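Local structure of nigritoxine (Vibrio nigripulchritudo, 5M41) at residues G312-A317 and I329-A334; L392-S397 and G410-K415. The protein is a bacterial toxin that acts on crustaceans and insects. One frame throughout, in Å; residues are numbered along the deposited sequence.

Interaction 1: residues G312-A317 and I329-A334; sequences GLTADA and ISLSLA
Helix 302-319 lies on one face of an antiparallel sheet, where its Leu313 and Thr314 pack onto Ile329 and Leu331 of strand 328-336. The short segments run roughly antiparallel, at 149°, with axes 10.6 Å apart at closest approach, and the backbones come nearest at Thr314 and Leu331. Both branches of Thr314 are used, each against a different residue of the strand. Its methyl CG2 meets the end of the Ile329 chain, CG2 to CD1 4.0 Å, while its hydroxyl lies against a leucine methyl, OG1 to Leu331 CD2 3.8 Å. That second approach is van der Waals contact: OG1 is hydrogen-bonded to Ala310 O one turn back in the same helix, so this buried polar atom is satisfied without help from the strand. Leu313 adds a looser touch, its CD2 4.4 Å from Leu331 CD1, so two successive helix residues meet different methyls of Leu331, Thr314 at CD2 and Leu313 at CD1. Ile329 and Leu331 stand two positions apart, with Ser330 between, and turn to the same face, as the alternation of a beta strand demands; Ser332, between Leu331 and Leu333, turns to the other face and bonds Asp368 through OG. Ile329 reaches the threonine because CG1 sits between its backbone N and carbonyl carbon (chi1 61°) and the chain then extends to CD1. In the sheet, strand 328-336 lies between 340-348, the strand that follows it, and 366-370, with backbone bonds from Ser330 to Ser346 and from Leu331 to Ile369. Helix 373-382 packs on the same residues, Ile377 on Thr314 and Leu376 and Phe380 on Leu331.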
loop_
_atom_site.group_PDB
_atom_site.type_symbol
_atom_site.label_atom_id
_atom_site.label_comp_id
_atom_site.label_asym_id
_atom_site.label_seq_id
_atom_site.Cartn_x
_atom_site.Cartn_y
_atom_site.Cartn_z
ATOM N N GLY A 312 7.669 12.322 10.357
ATOM C CA GLY A 312 8.404 12.158 11.621
ATOM C C GLY A 312 9.170 10.849 11.674
ATOM O O GLY A 312 10.350 10.817 12.043
ATOM N N LEU A 313 8.509 9.765 11.276
ATOM C CA LEU A 313 9.153 8.454 11.264
ATOM C C LEU A 313 10.352 8.430 10.316
ATOM O O LEU A 313 11.400 7.864 10.641
ATOM C CB LEU A 313 8.149 7.372 10.858
ATOM C CG LEU A 313 8.582 5.902 10.908
ATOM C CD1 LEU A 313 8.673 5.405 12.350
ATOM C CD2 LEU A 313 7.574 5.075 10.121
ATOM N N THR A 314 10.201 9.031 9.141
ATOM C CA THR A 314 11.305 9.058 8.176
ATOM C C THR A 314 12.481 9.896 8.699
ATOM O O THR A 314 13.655 9.510 8.539
ATOM C CB THR A 314 10.844 9.567 6.791
ATOM O OG1 THR A 314 9.632 8.901 6.411
ATOM C CG2 THR A 314 11.896 9.289 5.746
ATOM N N ALA A 315 12.164 11.040 9.314
ATOM C CA ALA A 315 13.187 11.944 9.856
ATOM C C ALA A 315 13.982 11.230 10.943
ATOM O O ALA A 315 15.207 11.274 10.933
ATOM C CB ALA A 315 12.559 13.235 10.374
ATOM N N ASP A 316 13.295 10.527 11.840
ATOM C CA ASP A 316 13.993 9.837 12.942
ATOM C C ASP A 316 14.941 8.757 12.435
ATOM O O ASP A 316 16.028 8.590 12.983
ATOM C CB ASP A 316 13.024 9.241 13.962
ATOM C CG ASP A 316 12.156 10.286 14.633
ATOM O OD1 ASP A 316 12.442 11.500 14.520
ATOM O OD2 ASP A 316 11.164 9.882 15.273
ATOM N N ALA A 317 14.543 8.047 11.379
ATOM C CA ALA A 317 15.373 6.968 10.845
ATOM C C ALA A 317 16.678 7.494 10.246
ATOM O O ALA A 317 17.731 6.857 10.378
ATOM C CB ALA A 317 14.599 6.142 9.831
ATOM N N ILE A 329 14.086 3.445 0.229
ATOM C CA ILE A 329 13.228 2.951 1.271
ATOM C C ILE A 329 11.785 2.899 0.765
ATOM O O ILE A 329 11.426 3.590 -0.192
ATOM C CB ILE A 329 13.339 3.783 2.577
ATOM C CG1 ILE A 329 12.945 5.236 2.368
ATOM C CG2 ILE A 329 14.761 3.726 3.160
ATOM C CD1 ILE A 329 12.647 5.961 3.676
ATOM N N SER A 330 10.987 2.046 1.386
ATOM C CA SER A 330 9.570 2.017 1.150
ATOM C C SER A 330 8.944 2.511 2.444
ATOM O O SER A 330 9.113 1.876 3.499
ATOM C CB SER A 330 9.114 0.593 0.855
ATOM O OG SER A 330 7.694 0.503 0.871
ATOM N N LEU A 331 8.273 3.655 2.387
ATOM C CA LEU A 331 7.454 4.064 3.508
ATOM C C LEU A 331 6.058 3.502 3.265
ATOM O O LEU A 331 5.325 3.975 2.377
ATOM C CB LEU A 331 7.456 5.587 3.681
ATOM C CG LEU A 331 6.367 6.270 4.523
ATOM C CD1 LEU A 331 6.379 5.820 5.973
ATOM C CD2 LEU A 331 6.547 7.775 4.447
ATOM N N SER A 332 5.702 2.481 4.037
ATOM C CA SER A 332 4.407 1.825 3.906
ATOM C C SER A 332 3.394 2.501 4.795
ATOM O O SER A 332 3.652 2.706 5.967
ATOM C CB SER A 332 4.483 0.346 4.321
ATOM O OG SER A 332 5.213 -0.422 3.377
ATOM N N LEU A 333 2.242 2.838 4.232
ATOM C CA LEU A 333 1.122 3.300 5.016
ATOM C C LEU A 333 0.052 2.259 4.787
ATOM O O LEU A 333 -0.535 2.169 3.695
ATOM C CB LEU A 333 0.704 4.691 4.559
ATOM C CG LEU A 333 1.797 5.761 4.698
ATOM C CD1 LEU A 333 1.412 7.006 3.925
ATOM C CD2 LEU A 333 2.043 6.099 6.166
ATOM N N ALA A 334 -0.155 1.432 5.806
ATOM C CA ALA A 334 -1.004 0.257 5.692
ATOM C C ALA A 334 -2.175 0.402 6.619
ATOM O O ALA A 334 -1.995 0.629 7.808
ATOM C CB ALA A 334 -0.223 -1.000 6.039
#

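Interaction 2: residues L392-S397 and G410-K415; sequences LVSVAS and GNAIKK
Val395 and Ser394, in the last turn of helix 386-396, close on the single methyl of Ala412 in helix 406-415. Val395 supplies the apolar part, CG1 to Ala412 CB 3.9 Å; Ser394 supplies its hydroxyl, with OG 4.1 Å from the same CB. The alanine methyl therefore faces two consecutive residues of the other helix, and Ala412 CB is the one atom of segment 410-415 that meets both. No hydrogen bond crosses the contact. Ser394 OG is placed between the backbone N and the carbonyl carbon of its own residue (chi1 73°), and there it bonds Gly391 O, a carbonyl of the preceding turn, while OG itself stays in contact with the alanine methyl. Val395 points CG1 at Ala412 with that methyl anti to its carbonyl carbon, and its side chain also touches Pro404, in the loop that carries the chain from one helix to the next. Two helices consecutive in the chain, joined by this loop, thus pack steeply across each other; the first ends just past the contact: Ser397 is the first residue to leave helical geometry, though its N still bonds Val393 O at 2.7 Å. Next to Ala412 in sequence, Ile413 touches Pro423 in the loop after the second helix. On its inner side the first helix rests on the sheet and on another helix: Leu392 and Ala396 touch Leu333 and Ala335 of strand 328-336, and Val393 fits against Ala302, Ala303 and Val306 of helix 302-319 and Ile341 of strand 340-348.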
loop_
_atom_site.group_PDB
_atom_site.type_symbol
_atom_site.label_atom_id
_atom_site.label_comp_id
_atom_site.label_asym_id
_atom_site.label_seq_id
_atom_site.Cartn_x
_atom_site.Cartn_y
_atom_site.Cartn_z
ATOM N N LEU A 392 -5.900 7.919 1.096
ATOM C CA LEU A 392 -5.812 6.673 1.844
ATOM C C LEU A 392 -6.518 6.753 3.195
ATOM O O LEU A 392 -7.273 5.840 3.571
ATOM C CB LEU A 392 -4.345 6.224 2.019
ATOM C CG LEU A 392 -4.139 4.969 2.886
ATOM C CD1 LEU A 392 -4.886 3.755 2.342
ATOM C CD2 LEU A 392 -2.657 4.661 3.054
ATOM N N VAL A 393 -6.248 7.821 3.934
ATOM C CA VAL A 393 -6.852 8.003 5.245
ATOM C C VAL A 393 -8.386 8.032 5.121
ATOM O O VAL A 393 -9.088 7.388 5.901
ATOM C CB VAL A 393 -6.340 9.270 5.966
ATOM C CG1 VAL A 393 -7.266 9.645 7.115
ATOM C CG2 VAL A 393 -4.939 9.055 6.494
ATOM N N SER A 394 -8.908 8.733 4.123
ATOM C CA SER A 394 -10.367 8.790 3.971
ATOM C C SER A 394 -11.007 7.419 3.756
ATOM O O SER A 394 -12.149 7.203 4.167
ATOM C CB SER A 394 -10.792 9.742 2.852
ATOM O OG SER A 394 -10.507 9.195 1.572
ATOM N N VAL A 395 -10.301 6.493 3.109
ATOM C CA VAL A 395 -10.878 5.151 2.923
ATOM C C VAL A 395 -10.467 4.153 4.018
ATOM O O VAL A 395 -11.168 3.165 4.241
ATOM C CB VAL A 395 -10.663 4.569 1.498
ATOM C CG1 VAL A 395 -11.360 5.433 0.441
ATOM C CG2 VAL A 395 -9.180 4.412 1.192
ATOM N N ALA A 396 -9.357 4.403 4.715
ATOM C CA ALA A 396 -8.997 3.565 5.879
ATOM C C ALA A 396 -9.794 3.970 7.120
ATOM O O ALA A 396 -9.974 3.178 8.046
ATOM C CB ALA A 396 -7.516 3.644 6.174
ATOM N N SER A 397 -10.266 5.211 7.092
ATOM C CA SER A 397 -10.968 5.894 8.168
ATOM C C SER A 397 -11.768 5.033 9.147
ATOM O O SER A 397 -11.638 5.169 10.373
ATOM C CB SER A 397 -11.904 6.932 7.555
ATOM O OG SER A 397 -12.769 7.390 8.545
ATOM N N GLY A 410 -7.040 3.614 -5.163
ATOM C CA GLY A 410 -6.696 4.327 -6.396
ATOM C C GLY A 410 -7.619 5.512 -6.670
ATOM O O GLY A 410 -7.158 6.607 -7.016
ATOM N N ASN A 411 -8.923 5.287 -6.513
ATOM C CA ASN A 411 -9.944 6.329 -6.697
ATOM C C ASN A 411 -9.819 7.478 -5.705
ATOM O O ASN A 411 -10.022 8.639 -6.066
ATOM C CB ASN A 411 -11.347 5.733 -6.601
ATOM C CG ASN A 411 -11.650 4.767 -7.728
ATOM O OD1 ASN A 411 -10.887 4.646 -8.689
ATOM N ND2 ASN A 411 -12.779 4.079 -7.619
ATOM N N ALA A 412 -9.476 7.168 -4.457
ATOM C CA ALA A 412 -9.336 8.213 -3.452
ATOM C C ALA A 412 -8.105 9.082 -3.735
ATOM O O ALA A 412 -8.106 10.288 -3.465
ATOM C CB ALA A 412 -9.289 7.607 -2.060
ATOM N N ILE A 413 -7.072 8.477 -4.313
ATOM C CA ILE A 413 -5.873 9.208 -4.722
ATOM C C ILE A 413 -6.190 10.181 -5.871
ATOM O O ILE A 413 -5.807 11.351 -5.828
ATOM C CB ILE A 413 -4.749 8.237 -5.130
ATOM C CG1 ILE A 413 -4.095 7.656 -3.880
ATOM C CG2 ILE A 413 -3.716 8.931 -6.019
ATOM C CD1 ILE A 413 -3.162 6.501 -4.181
ATOM N N LYS A 414 -6.910 9.683 -6.876
ATOM C CA LYS A 414 -7.279 10.460 -8.061
ATOM C C LYS A 414 -8.374 11.485 -7.796
ATOM O O LYS A 414 -8.652 12.320 -8.653
ATOM C CB LYS A 414 -7.737 9.532 -9.185
ATOM C CG LYS A 414 -6.632 8.652 -9.738
ATOM C CD LYS A 414 -7.097 7.886 -10.961
ATOM C CE LYS A 414 -8.083 6.787 -10.620
ATOM N NZ LYS A 414 -8.403 6.016 -11.853
ATOM N N LYS A 415 -9.005 11.414 -6.624
ATOM C CA LYS A 415 -10.063 12.357 -6.260
ATOM C C LYS A 415 -9.504 13.769 -6.076
ATOM O O LYS A 415 -10.132 14.740 -6.503
ATOM C CB LYS A 415 -10.799 11.908 -4.993
ATOM C CG LYS A 415 -11.982 12.793 -4.633
ATOM C CD LYS A 415 -12.163 12.925 -3.130
ATOM C CE LYS A 415 -12.865 14.234 -2.796
ATOM N NZ LYS A 415 -13.635 14.129 -1.526
#

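Interaction 1 is buried and joins a helix to a sheet, whereas interaction 2 lies at the surface and joins two helices consecutive in the chain. Their centres are about 19 Å apart, yet they meet directly, Leu333 O lying 3.3 Å from Leu392 CD2, and strand 328-336 serves both: it belongs to the first contact and supports a helix of the second. Branched aliphatic chains and a threonine fill the buried site; a valine, a serine and one alanine methyl suffice at the open one. Neither is bridged by a hydrogen bond, and in both the hydroxyl at the interface is bound to a carbonyl of its own helix.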